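Local coordinates for protein putative methyltransferase from antibiotic biosynthesis pathway (Anabaena variabilis ATCC 29413, PDB 3EGE) that probably acts as an S-adenosylmethionine-dependent methyltransferase and has been assigned tentatively to an antibiotic biosynthesis pathway, at residues I139-Y142 with D143-F147; W193-P196 with E197-L200; L218-K221 with G222-L226; A228-N232 with G233-R237. All coordinates share one frame; numbering follows the deposited sequence.

Contact 1 of 4, residues I139-Y142 with D143-F147; sequences IWLY and DYFPF
The indole of Trp140 and the phenol ring of Tyr144 meet one turn apart: CD2 of Tyr144 comes in at the edge of the indole, near its plane, and stands 3.7 Å from CE3 of Trp140. The two planes are inclined at 67° with centroids 6.0 Å apart, an oblique aromatic pair. One face of the indole is covered by CB of Leu141. The phenyl ring of Phe145 receives CB of Tyr144 over one face, toward the rim, while CD1 of Leu141 approaches its edge at 3.7 Å from CD2 of Phe145. The Tyr142 ring has Phe145 O at its edge. Leu141 has its CG anti to the backbone N (chi1 -174°), which sends this methyl forward along the chain to the ring four residues on. Residues 140-142 have helical backbone angles. The carbonyl O of Leu141 takes two amides, Tyr144 N at 3.2 Å and Phe145 N at 3.0 Å. Asp143 N reaches Trp140 O at 3.0 Å. A water bridges the turn, donating to both Ile139 O and Asp143 OD1, while Asp143 OD2 is held by Arg138 and Tyr239. The segment follows strand 126-131 and leads into helix 146-153, whose Leu148 packs on Leu141 and Tyr142. Phe145 rests on Leu223 of helix 216-231, and the hydroxyl of Tyr144 bonds to Asp229 of the same helix, with Lys238 of helix 234-239 alongside and Trp235 of that helix meeting Trp140 edge-to-face.

Contact 2 of 4, residues W193-P196 with E197-L200; sequences WRRP and ELYL
Arg195 O receives the amide of Leu198 at 3.0 Å, the shorter of the two backbone bonds that join 193-196 to 197-200. The Leu198 N-H points at the oxygen at 154°. The next bond, from Tyr199 N to Pro196 O, is longer at 3.3 Å. Both span three residues, and Leu200 N to Glu197 O continues the series, which is the mark of a 3-10 helix; this short one lies in the connection between strand 172-181 and helix 202-206. The chain of Arg195 bends at chi3 (-74°), bringing the guanidinium over CD1 of Leu198, which sits 3.6 Å from that plane toward its rim. The same methyl touches CB of Arg195 at 3.8 Å. The polar bonds of the guanidinium go outside the two segments, NH2 donating to the carbonyls of Leu184 and Ala191. Glu197 folds back over the Arg195-Pro196 peptide, with CG between its backbone N and carbonyl carbon (chi1 71°); OE2 comes within 3.6 Å of Arg195 CB, and OE1 within 3.5 Å of Pro196 CD. The ring of Tyr199 presents its edge to Pro196 O, 3.5 Å from CD2, and its hydroxyl is hydrogen-bonded to Ala189 O.

Contact 3 of 4, residues L218-K221 with G222-L226; sequences LVEK and GLELL
Helix 216-231 supplies a plain example of side chains meeting one turn apart, with charged side chains on its exposed side and Val219 and Leu223 facing the protein. Its backbone is regular: Gly222 N, Leu223 N, Glu224 N and Leu225 N donate to the carbonyls of Leu218, Val219, Glu220 and Lys221, the tightest being Leu223 N to Val219 O at 2.8 Å. On the exposed side Lys221 and Glu224 run alongside each other and point the same way. Lys221 bends at chi2 (-78°) and again at chi4, which carries NZ to Glu224 OE1 at 2.7 Å in a salt bridge. The ammonium reaches this oxygen on its syn side, 16° out of the carboxylate plane. A water accepts from Lys221 NZ at 3.0 Å and donates to Glu224 OE2 at 2.7 Å, so both carboxylate oxygens are engaged. Val219 CG1 lies 4.2 Å from Leu223 CD1, side by side, and Leu223 packs on Phe145. Glu220 crosses Leu223 at about a right angle, its OE1 3.6 Å from Leu223 CD1. Glu220 OE2 stands 4.8 Å from Glu224 OE2; any repulsion between them would probably be eased by Lys221, whose ammonium would favour an ionised Glu224.

Contact 4 of 4, residues A228-N232 with G233-R237; sequences ADLNN and GEWIR
Asn232 meets Glu234 along most of its side chain. Its CB adjoins the next peptide, 3.7 Å from Gly233 N; CG and ND2 then lie against the Glu234 CG methylene; and OD1 accepts from Glu234 N at 3.0 Å. With CG set between its backbone N and carbonyl carbon (chi1 68°), the amide is turned forward over the start of the next helix. Its plane and the Glu234 carboxylate are 81° apart, almost perpendicular. This is the corner where helix 216-231 ends and helix 234-239 begins: Asn232 is the first residue to leave helical geometry, and Gly233, at the N-cap position, has positive phi, a conformation that favours glycine. Asp229 O, from the last turn of the first helix, holds the corner from within. It accepts Trp235 N at 3.0 Å in a nearly straight bond of 175°, though the donor stands well above the carbonyl plane, and takes a further hydrogen bond from a water that in turn accepts from Ile236 N. Asp229 OD2 is hydrogen-bonded to the Tyr144 hydroxyl and forms a salt bridge with Lys238. Leu230 CD2 lies over one face of the Trp235 indole, 4.3 Å from the centroid of its five-membered ring, in a CH-pi contact. On the outside, Arg237 grips the Glu234 carboxylate side-on, NE to OE2 at 3.0 Å and NH2 to OE1 at 3.2 Å, while a second water links Glu234 OE2 to Asn232 O.

In the fold
The four contacts follow one another along the chain without overlap, and all lie on the same side of its centre, their own centres 10 to 15 Å apart. Contacts 3 and 4 share helix 216-231, contact 4 marking its exit into helix 234-239. Contact 1 runs from the connection after strand 126-131 into helix 146-153, and its Phe145 and Phe147 pack on contact 3; contact 2 follows strand 172-181. Contacts 1 and 2 meet through Trp140 NE1 and Trp193 O, probably hydrogen-bonded. Pro196 of contact 2 packs on Leu230 and Trp235 of contact 4, while Leu226 of contact 3 touches Tyr199 and Leu200. Local turns thus assemble one helical cluster, set apart from the Rossmann-like sheet that in such methyltransferases usually carries the cofactor site.

Contact 1 of 4, residues I139-Y142 with D143-F147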
loop_
_atom_site.group_PDB
_atom_site.type_symbol
_atom_site.label_atom_id
_atom_site.label_comp_id
_atom_site.label_asym_id
_atom_site.label_seq_id
_atom_site.Cartn_x
_atom_site.Cartn_y
_atom_site.Cartn_z
ATOM N N ILE A 139 -12.960 -13.346 -1.265
ATOM C CA ILE A 139 -13.554 -12.112 -0.700
ATOM C C ILE A 139 -14.803 -11.786 -1.510
ATOM O O ILE A 139 -14.759 -11.782 -2.740
ATOM C CB ILE A 139 -12.599 -10.834 -0.806
ATOM C CG1 ILE A 139 -11.158 -11.153 -0.407
ATOM C CG2 ILE A 139 -13.097 -9.679 0.068
ATOM C CD1 ILE A 139 -11.041 -11.783 1.001
ATOM N N TRP A 140 -15.893 -11.500 -0.809
ATOM C CA TRP A 140 -17.158 -11.041 -1.397
ATOM C C TRP A 140 -17.026 -9.825 -2.338
ATOM O O TRP A 140 -17.770 -9.725 -3.309
ATOM C CB TRP A 140 -18.169 -10.670 -0.273
ATOM C CG TRP A 140 -17.746 -9.504 0.527
ATOM C CD1 TRP A 140 -16.976 -9.529 1.633
ATOM C CD2 TRP A 140 -18.010 -8.128 0.241
ATOM N NE1 TRP A 140 -16.740 -8.259 2.065
ATOM C CE2 TRP A 140 -17.355 -7.370 1.225
ATOM C CE3 TRP A 140 -18.735 -7.463 -0.764
ATOM C CZ2 TRP A 140 -17.419 -5.973 1.266
ATOM C CZ3 TRP A 140 -18.799 -6.072 -0.741
ATOM C CH2 TRP A 140 -18.128 -5.343 0.265
ATOM N N LEU A 141 -16.105 -8.907 -2.001
ATOM C CA LEU A 141 -15.904 -7.623 -2.690
ATOM C C LEU A 141 -15.824 -7.715 -4.209
ATOM O O LEU A 141 -16.463 -6.926 -4.930
ATOM C CB LEU A 141 -14.629 -6.924 -2.144
ATOM C CG LEU A 141 -14.280 -5.499 -2.608
ATOM C CD1 LEU A 141 -15.468 -4.551 -2.399
ATOM C CD2 LEU A 141 -12.973 -4.969 -1.924
ATOM N N TYR A 142 -15.097 -8.724 -4.677
ATOM C CA TYR A 142 -14.849 -8.895 -6.113
ATOM C C TYR A 142 -16.016 -9.455 -6.903
ATOM O O TYR A 142 -15.988 -9.401 -8.125
ATOM C CB TYR A 142 -13.574 -9.674 -6.366
ATOM C CG TYR A 142 -12.438 -9.163 -5.513
ATOM C CD1 TYR A 142 -12.037 -7.826 -5.562
ATOM C CD2 TYR A 142 -11.765 -10.031 -4.643
ATOM C CE1 TYR A 142 -11.000 -7.357 -4.745
ATOM C CE2 TYR A 142 -10.758 -9.588 -3.855
ATOM C CZ TYR A 142 -10.365 -8.260 -3.902
ATOM O OH TYR A 142 -9.353 -7.892 -3.068
ATOM N N ASP A 143 -17.025 -9.975 -6.212
ATOM C CA ASP A 143 -18.257 -10.383 -6.859
ATOM C C ASP A 143 -19.128 -9.170 -7.264
ATOM O O ASP A 143 -20.020 -9.308 -8.087
ATOM C CB ASP A 143 -19.071 -11.262 -5.944
ATOM C CG ASP A 143 -18.352 -12.493 -5.534
ATOM O OD1 ASP A 143 -17.382 -12.904 -6.217
ATOM O OD2 ASP A 143 -18.780 -13.024 -4.498
ATOM N N TYR A 144 -18.897 -8.019 -6.633
ATOM C CA TYR A 144 -19.562 -6.765 -6.969
ATOM C C TYR A 144 -18.689 -5.824 -7.788
ATOM O O TYR A 144 -19.229 -5.081 -8.623
ATOM C CB TYR A 144 -20.031 -6.036 -5.701
ATOM C CG TYR A 144 -21.045 -6.816 -4.919
ATOM C CD1 TYR A 144 -22.423 -6.711 -5.195
ATOM C CD2 TYR A 144 -20.640 -7.667 -3.889
ATOM C CE1 TYR A 144 -23.364 -7.451 -4.452
ATOM C CE2 TYR A 144 -21.557 -8.390 -3.145
ATOM C CZ TYR A 144 -22.916 -8.277 -3.420
ATOM O OH TYR A 144 -23.794 -9.007 -2.666
ATOM N N PHE A 145 -17.383 -5.828 -7.519
ATOM C CA PHE A 145 -16.407 -4.930 -8.172
ATOM C C PHE A 145 -15.225 -5.725 -8.748
ATOM O O PHE A 145 -14.107 -5.666 -8.211
ATOM C CB PHE A 145 -15.949 -3.864 -7.165
ATOM C CG PHE A 145 -17.093 -3.062 -6.574
ATOM C CD1 PHE A 145 -17.907 -2.289 -7.393
ATOM C CD2 PHE A 145 -17.362 -3.091 -5.194
ATOM C CE1 PHE A 145 -18.970 -1.546 -6.854
ATOM C CE2 PHE A 145 -18.430 -2.377 -4.648
ATOM C CZ PHE A 145 -19.229 -1.588 -5.480
ATOM N N PRO A 146 -15.458 -6.447 -9.872
ATOM C CA PRO A 146 -14.391 -7.341 -10.442
ATOM C C PRO A 146 -13.104 -6.637 -10.875
ATOM O O PRO A 146 -12.017 -7.242 -10.844
ATOM C CB PRO A 146 -15.092 -8.018 -11.632
ATOM C CG PRO A 146 -16.205 -7.083 -11.994
ATOM C CD PRO A 146 -16.682 -6.501 -10.691
ATOM N N PHE A 147 -13.251 -5.383 -11.301
ATOM C CA PHE A 147 -12.125 -4.545 -11.698
ATOM C C PHE A 147 -11.028 -4.426 -10.643
ATOM O O PHE A 147 -9.844 -4.349 -11.000
ATOM C CB PHE A 147 -12.585 -3.171 -12.172
ATOM C CG PHE A 147 -13.464 -2.447 -11.198
ATOM C CD1 PHE A 147 -12.909 -1.698 -10.148
ATOM C CD2 PHE A 147 -14.865 -2.522 -11.320
ATOM C CE1 PHE A 147 -13.734 -1.045 -9.225
ATOM C CE2 PHE A 147 -15.692 -1.858 -10.412
ATOM C CZ PHE A 147 -15.125 -1.116 -9.372
HETATM O O HOH W 1 -15.202 -13.320 -4.786
#

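Contact 2 of 4, residues W193-P196 with E197-L200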
loop_
_atom_site.group_PDB
_atom_site.type_symbol
_atom_site.label_atom_id
_atom_site.label_comp_id
_atom_site.label_asym_id
_atom_site.label_seq_id
_atom_site.Cartn_x
_atom_site.Cartn_y
_atom_site.Cartn_z
ATOM N N TRP A 193 -13.516 -4.650 3.973
ATOM C CA TRP A 193 -13.976 -6.049 3.851
ATOM C C TRP A 193 -15.048 -6.502 4.855
ATOM O O TRP A 193 -15.733 -7.458 4.591
ATOM C CB TRP A 193 -12.801 -7.038 3.950
ATOM C CG TRP A 193 -12.068 -7.052 5.247
ATOM C CD1 TRP A 193 -10.972 -6.314 5.571
ATOM C CD2 TRP A 193 -12.349 -7.871 6.386
ATOM N NE1 TRP A 193 -10.534 -6.630 6.826
ATOM C CE2 TRP A 193 -11.351 -7.589 7.355
ATOM C CE3 TRP A 193 -13.318 -8.841 6.676
ATOM C CZ2 TRP A 193 -11.331 -8.201 8.615
ATOM C CZ3 TRP A 193 -13.281 -9.472 7.935
ATOM C CH2 TRP A 193 -12.305 -9.140 8.883
ATOM N N ARG A 194 -15.136 -5.869 6.020
ATOM C CA ARG A 194 -16.168 -6.220 7.000
ATOM C C ARG A 194 -17.200 -5.098 7.142
ATOM O O ARG A 194 -18.086 -5.205 7.985
ATOM C CB ARG A 194 -15.523 -6.564 8.351
ATOM C CG ARG A 194 -16.162 -7.794 9.020
ATOM C CD ARG A 194 -15.573 -8.013 10.407
ATOM N NE ARG A 194 -16.173 -7.078 11.358
ATOM C CZ ARG A 194 -15.996 -7.080 12.675
ATOM N NH1 ARG A 194 -15.183 -7.949 13.267
ATOM N NH2 ARG A 194 -16.638 -6.173 13.417
ATOM N N ARG A 195 -17.110 -4.078 6.284
ATOM C CA ARG A 195 -17.971 -2.894 6.308
ATOM C C ARG A 195 -18.463 -2.611 4.876
ATOM O O ARG A 195 -18.144 -1.561 4.304
ATOM C CB ARG A 195 -17.165 -1.715 6.854
ATOM C CG ARG A 195 -16.757 -1.861 8.320
ATOM C CD ARG A 195 -15.754 -0.794 8.748
ATOM N NE ARG A 195 -14.413 -1.041 8.205
ATOM C CZ ARG A 195 -13.364 -0.219 8.312
ATOM N NH1 ARG A 195 -13.452 0.962 8.906
ATOM N NH2 ARG A 195 -12.200 -0.587 7.788
ATOM N N PRO A 196 -19.266 -3.536 4.302
ATOM C CA PRO A 196 -19.664 -3.443 2.891
ATOM C C PRO A 196 -20.316 -2.134 2.449
ATOM O O PRO A 196 -20.128 -1.705 1.288
ATOM C CB PRO A 196 -20.640 -4.617 2.721
ATOM C CG PRO A 196 -21.112 -4.912 4.077
ATOM C CD PRO A 196 -19.910 -4.693 4.944
ATOM N N GLU A 197 -21.077 -1.540 3.369
ATOM C CA GLU A 197 -21.759 -0.273 3.162
ATOM C C GLU A 197 -20.822 0.897 2.853
ATOM O O GLU A 197 -21.223 1.834 2.151
ATOM C CB GLU A 197 -22.725 0.041 4.331
ATOM C CG GLU A 197 -22.107 0.435 5.707
ATOM C CD GLU A 197 -21.317 -0.657 6.435
ATOM O OE1 GLU A 197 -21.552 -1.866 6.176
ATOM O OE2 GLU A 197 -20.469 -0.280 7.284
ATOM N N LEU A 198 -19.576 0.835 3.326
ATOM C CA LEU A 198 -18.611 1.897 3.040
ATOM C C LEU A 198 -18.336 2.109 1.534
ATOM O O LEU A 198 -18.063 3.255 1.096
ATOM C CB LEU A 198 -17.288 1.697 3.808
ATOM C CG LEU A 198 -17.280 1.885 5.329
ATOM C CD1 LEU A 198 -15.837 1.749 5.849
ATOM C CD2 LEU A 198 -17.889 3.239 5.761
ATOM N N TYR A 199 -18.410 1.015 0.764
ATOM C CA TYR A 199 -18.215 1.059 -0.695
ATOM C C TYR A 199 -19.285 1.846 -1.439
ATOM O O TYR A 199 -19.033 2.292 -2.548
ATOM C CB TYR A 199 -18.064 -0.351 -1.280
ATOM C CG TYR A 199 -16.796 -0.997 -0.794
ATOM C CD1 TYR A 199 -15.560 -0.621 -1.320
ATOM C CD2 TYR A 199 -16.818 -1.934 0.247
ATOM C CE1 TYR A 199 -14.366 -1.181 -0.837
ATOM C CE2 TYR A 199 -15.643 -2.514 0.718
ATOM C CZ TYR A 199 -14.425 -2.137 0.178
ATOM O OH TYR A 199 -13.303 -2.725 0.634
ATOM N N LEU A 200 -20.463 2.007 -0.837
ATOM C CA LEU A 200 -21.528 2.822 -1.408
ATOM C C LEU A 200 -21.204 4.319 -1.326
ATOM O O LEU A 200 -21.817 5.088 -2.038
ATOM C CB LEU A 200 -22.871 2.566 -0.711
ATOM C CG LEU A 200 -23.391 1.124 -0.667
ATOM C CD1 LEU A 200 -24.751 1.119 -0.037
ATOM C CD2 LEU A 200 -23.466 0.486 -2.046
#

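Contact 3 of 4, residues L218-K221 with G222-L226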
loop_
_atom_site.group_PDB
_atom_site.type_symbol
_atom_site.label_atom_id
_atom_site.label_comp_id
_atom_site.label_asym_id
_atom_site.label_seq_id
_atom_site.Cartn_x
_atom_site.Cartn_y
_atom_site.Cartn_z
ATOM N N LEU A 218 -20.076 -0.002 -15.108
ATOM C CA LEU A 218 -19.719 -1.221 -14.385
ATOM C C LEU A 218 -19.734 -0.972 -12.888
ATOM O O LEU A 218 -20.364 -1.746 -12.145
ATOM C CB LEU A 218 -18.339 -1.764 -14.823
ATOM C CG LEU A 218 -17.737 -2.991 -14.112
ATOM C CD1 LEU A 218 -18.693 -4.225 -14.129
ATOM C CD2 LEU A 218 -16.381 -3.312 -14.739
ATOM N N VAL A 219 -19.023 0.081 -12.459
ATOM C CA VAL A 219 -19.008 0.499 -11.029
ATOM C C VAL A 219 -20.447 0.681 -10.533
ATOM O O VAL A 219 -20.840 0.136 -9.485
ATOM C CB VAL A 219 -18.211 1.830 -10.756
ATOM C CG1 VAL A 219 -18.362 2.231 -9.271
ATOM C CG2 VAL A 219 -16.706 1.686 -11.138
ATOM N N GLU A 220 -21.224 1.396 -11.337
ATOM C CA GLU A 220 -22.617 1.692 -11.031
ATOM C C GLU A 220 -23.514 0.430 -10.893
ATOM O O GLU A 220 -24.335 0.337 -9.972
ATOM C CB GLU A 220 -23.142 2.695 -12.058
ATOM C CG GLU A 220 -24.452 3.316 -11.721
ATOM C CD GLU A 220 -24.445 4.037 -10.384
ATOM O OE1 GLU A 220 -23.437 4.729 -10.051
ATOM O OE2 GLU A 220 -25.466 3.876 -9.685
ATOM N N LYS A 221 -23.321 -0.550 -11.768
ATOM C CA LYS A 221 -24.027 -1.832 -11.654
ATOM C C LYS A 221 -23.632 -2.575 -10.387
ATOM O O LYS A 221 -24.488 -3.174 -9.754
ATOM C CB LYS A 221 -23.818 -2.714 -12.892
ATOM C CG LYS A 221 -24.563 -2.223 -14.125
ATOM C CD LYS A 221 -26.029 -2.575 -14.059
ATOM C CE LYS A 221 -26.865 -1.704 -14.986
ATOM N NZ LYS A 221 -26.922 -0.251 -14.553
ATOM N N GLY A 222 -22.340 -2.527 -10.032
ATOM C CA GLY A 222 -21.831 -3.075 -8.751
ATOM C C GLY A 222 -22.478 -2.405 -7.536
ATOM O O GLY A 222 -22.899 -3.087 -6.589
ATOM N N LEU A 223 -22.576 -1.079 -7.585
ATOM C CA LEU A 223 -23.281 -0.288 -6.562
ATOM C C LEU A 223 -24.762 -0.662 -6.442
ATOM O O LEU A 223 -25.282 -0.782 -5.325
ATOM C CB LEU A 223 -23.159 1.228 -6.820
ATOM C CG LEU A 223 -21.775 1.859 -6.719
ATOM C CD1 LEU A 223 -21.810 3.314 -7.196
ATOM C CD2 LEU A 223 -21.228 1.731 -5.299
ATOM N N GLU A 224 -25.432 -0.844 -7.575
ATOM C CA GLU A 224 -26.855 -1.219 -7.571
ATOM C C GLU A 224 -27.075 -2.588 -6.953
ATOM O O GLU A 224 -27.976 -2.767 -6.130
ATOM C CB GLU A 224 -27.465 -1.182 -8.990
ATOM C CG GLU A 224 -27.653 0.226 -9.565
ATOM C CD GLU A 224 -28.002 0.242 -11.066
ATOM O OE1 GLU A 224 -27.354 -0.470 -11.859
ATOM O OE2 GLU A 224 -28.901 1.000 -11.461
ATOM N N LEU A 225 -26.252 -3.544 -7.362
ATOM C CA LEU A 225 -26.315 -4.925 -6.863
ATOM C C LEU A 225 -25.940 -4.993 -5.378
ATOM O O LEU A 225 -26.604 -5.671 -4.595
ATOM C CB LEU A 225 -25.408 -5.813 -7.716
ATOM C CG LEU A 225 -25.580 -7.325 -7.810
ATOM C CD1 LEU A 225 -26.957 -7.743 -8.376
ATOM C CD2 LEU A 225 -24.428 -7.830 -8.704
ATOM N N LEU A 226 -24.890 -4.274 -4.983
ATOM C CA LEU A 226 -24.508 -4.214 -3.559
ATOM C C LEU A 226 -25.646 -3.628 -2.699
ATOM O O LEU A 226 -26.010 -4.218 -1.680
ATOM C CB LEU A 226 -23.198 -3.442 -3.356
ATOM C CG LEU A 226 -22.607 -3.424 -1.939
ATOM C CD1 LEU A 226 -22.541 -4.842 -1.297
ATOM C CD2 LEU A 226 -21.232 -2.741 -1.952
HETATM O O HOH W 2 -29.486 1.136 -14.059
#

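Contact 4 of 4, residues A228-N232 with G233-R237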
loop_
_atom_site.group_PDB
_atom_site.type_symbol
_atom_site.label_atom_id
_atom_site.label_comp_id
_atom_site.label_asym_id
_atom_site.label_seq_id
_atom_site.Cartn_x
_atom_site.Cartn_y
_atom_site.Cartn_z
ATOM N N ALA A 228 -28.945 -3.433 -3.371
ATOM C CA ALA A 228 -30.071 -4.377 -3.329
ATOM C C ALA A 228 -29.778 -5.517 -2.342
ATOM O O ALA A 228 -30.591 -5.793 -1.467
ATOM C CB ALA A 228 -30.372 -4.942 -4.717
ATOM N N ASP A 229 -28.611 -6.149 -2.482
ATOM C CA ASP A 229 -28.208 -7.261 -1.607
ATOM C C ASP A 229 -28.143 -6.895 -0.129
ATOM O O ASP A 229 -28.507 -7.711 0.714
ATOM C CB ASP A 229 -26.881 -7.913 -2.054
ATOM C CG ASP A 229 -27.023 -8.802 -3.288
ATOM O OD1 ASP A 229 -28.131 -8.987 -3.823
ATOM O OD2 ASP A 229 -25.987 -9.333 -3.737
ATOM N N LEU A 230 -27.660 -5.688 0.164
ATOM C CA LEU A 230 -27.613 -5.171 1.547
ATOM C C LEU A 230 -29.009 -4.888 2.116
ATOM O O LEU A 230 -29.213 -5.062 3.308
ATOM C CB LEU A 230 -26.722 -3.920 1.666
ATOM C CG LEU A 230 -25.206 -4.166 1.563
ATOM C CD1 LEU A 230 -24.438 -2.868 1.307
ATOM C CD2 LEU A 230 -24.662 -4.917 2.818
ATOM N N ASN A 231 -29.958 -4.485 1.262
ATOM C CA ASN A 231 -31.334 -4.146 1.678
ATOM C C ASN A 231 -32.339 -5.291 1.749
ATOM O O ASN A 231 -33.376 -5.121 2.382
ATOM C CB ASN A 231 -31.908 -3.043 0.764
ATOM C CG ASN A 231 -31.212 -1.693 0.943
ATOM O OD1 ASN A 231 -30.575 -1.422 1.958
ATOM N ND2 ASN A 231 -31.363 -0.829 -0.051
ATOM N N ASN A 232 -32.055 -6.432 1.122
ATOM C CA ASN A 232 -32.980 -7.576 1.116
ATOM C C ASN A 232 -32.400 -8.823 1.789
ATOM O O ASN A 232 -32.852 -9.956 1.501
ATOM C CB ASN A 232 -33.430 -7.876 -0.338
ATOM C CG ASN A 232 -32.305 -8.422 -1.228
ATOM O OD1 ASN A 232 -31.202 -8.702 -0.761
ATOM N ND2 ASN A 232 -32.597 -8.584 -2.518
ATOM N N GLY A 233 -31.381 -8.628 2.643
ATOM C CA GLY A 233 -30.703 -9.733 3.329
ATOM C C GLY A 233 -29.838 -10.678 2.490
ATOM O O GLY A 233 -29.271 -11.606 3.061
ATOM N N GLU A 234 -29.704 -10.453 1.173
ATOM C CA GLU A 234 -28.913 -11.355 0.307
ATOM C C GLU A 234 -27.422 -11.374 0.605
ATOM O O GLU A 234 -26.799 -12.460 0.573
ATOM C CB GLU A 234 -29.159 -11.111 -1.197
ATOM C CG GLU A 234 -30.481 -11.680 -1.675
ATOM C CD GLU A 234 -30.461 -13.202 -1.617
ATOM O OE1 GLU A 234 -29.719 -13.819 -2.416
ATOM O OE2 GLU A 234 -31.146 -13.775 -0.738
ATOM N N TRP A 235 -26.867 -10.202 0.917
ATOM C CA TRP A 235 -25.447 -10.098 1.282
ATOM C C TRP A 235 -25.137 -10.939 2.537
ATOM O O TRP A 235 -24.151 -11.676 2.568
ATOM C CB TRP A 235 -25.022 -8.629 1.496
ATOM C CG TRP A 235 -23.523 -8.469 1.660
ATOM C CD1 TRP A 235 -22.640 -8.167 0.685
ATOM C CD2 TRP A 235 -22.747 -8.638 2.865
ATOM N NE1 TRP A 235 -21.375 -8.105 1.191
ATOM C CE2 TRP A 235 -21.398 -8.407 2.521
ATOM C CE3 TRP A 235 -23.060 -8.949 4.197
ATOM C CZ2 TRP A 235 -20.354 -8.477 3.455
ATOM C CZ3 TRP A 235 -22.008 -9.022 5.137
ATOM C CH2 TRP A 235 -20.676 -8.782 4.752
ATOM N N ILE A 236 -25.989 -10.803 3.554
ATOM C CA ILE A 236 -25.865 -11.541 4.819
ATOM C C ILE A 236 -25.979 -13.055 4.578
ATOM O O ILE A 236 -25.160 -13.823 5.095
ATOM C CB ILE A 236 -26.914 -11.062 5.876
ATOM C CG1 ILE A 236 -26.599 -9.622 6.312
ATOM C CG2 ILE A 236 -26.924 -11.980 7.119
ATOM C CD1 ILE A 236 -27.750 -8.935 7.034
ATOM N N ARG A 237 -26.961 -13.453 3.773
ATOM C CA ARG A 237 -27.156 -14.852 3.384
ATOM C C ARG A 237 -25.910 -15.439 2.682
ATOM O O ARG A 237 -25.419 -16.506 3.035
ATOM C CB ARG A 237 -28.372 -14.960 2.451
ATOM C CG ARG A 237 -28.870 -16.382 2.191
ATOM C CD ARG A 237 -29.934 -16.427 1.097
ATOM N NE ARG A 237 -29.403 -16.168 -0.246
ATOM C CZ ARG A 237 -28.712 -17.041 -0.986
ATOM N NH1 ARG A 237 -28.360 -18.246 -0.522
ATOM N NH2 ARG A 237 -28.296 -16.676 -2.203
HETATM O O HOH W 3 -27.815 -8.459 3.331
HETATM O O HOH W 4 -32.417 -12.622 1.337
#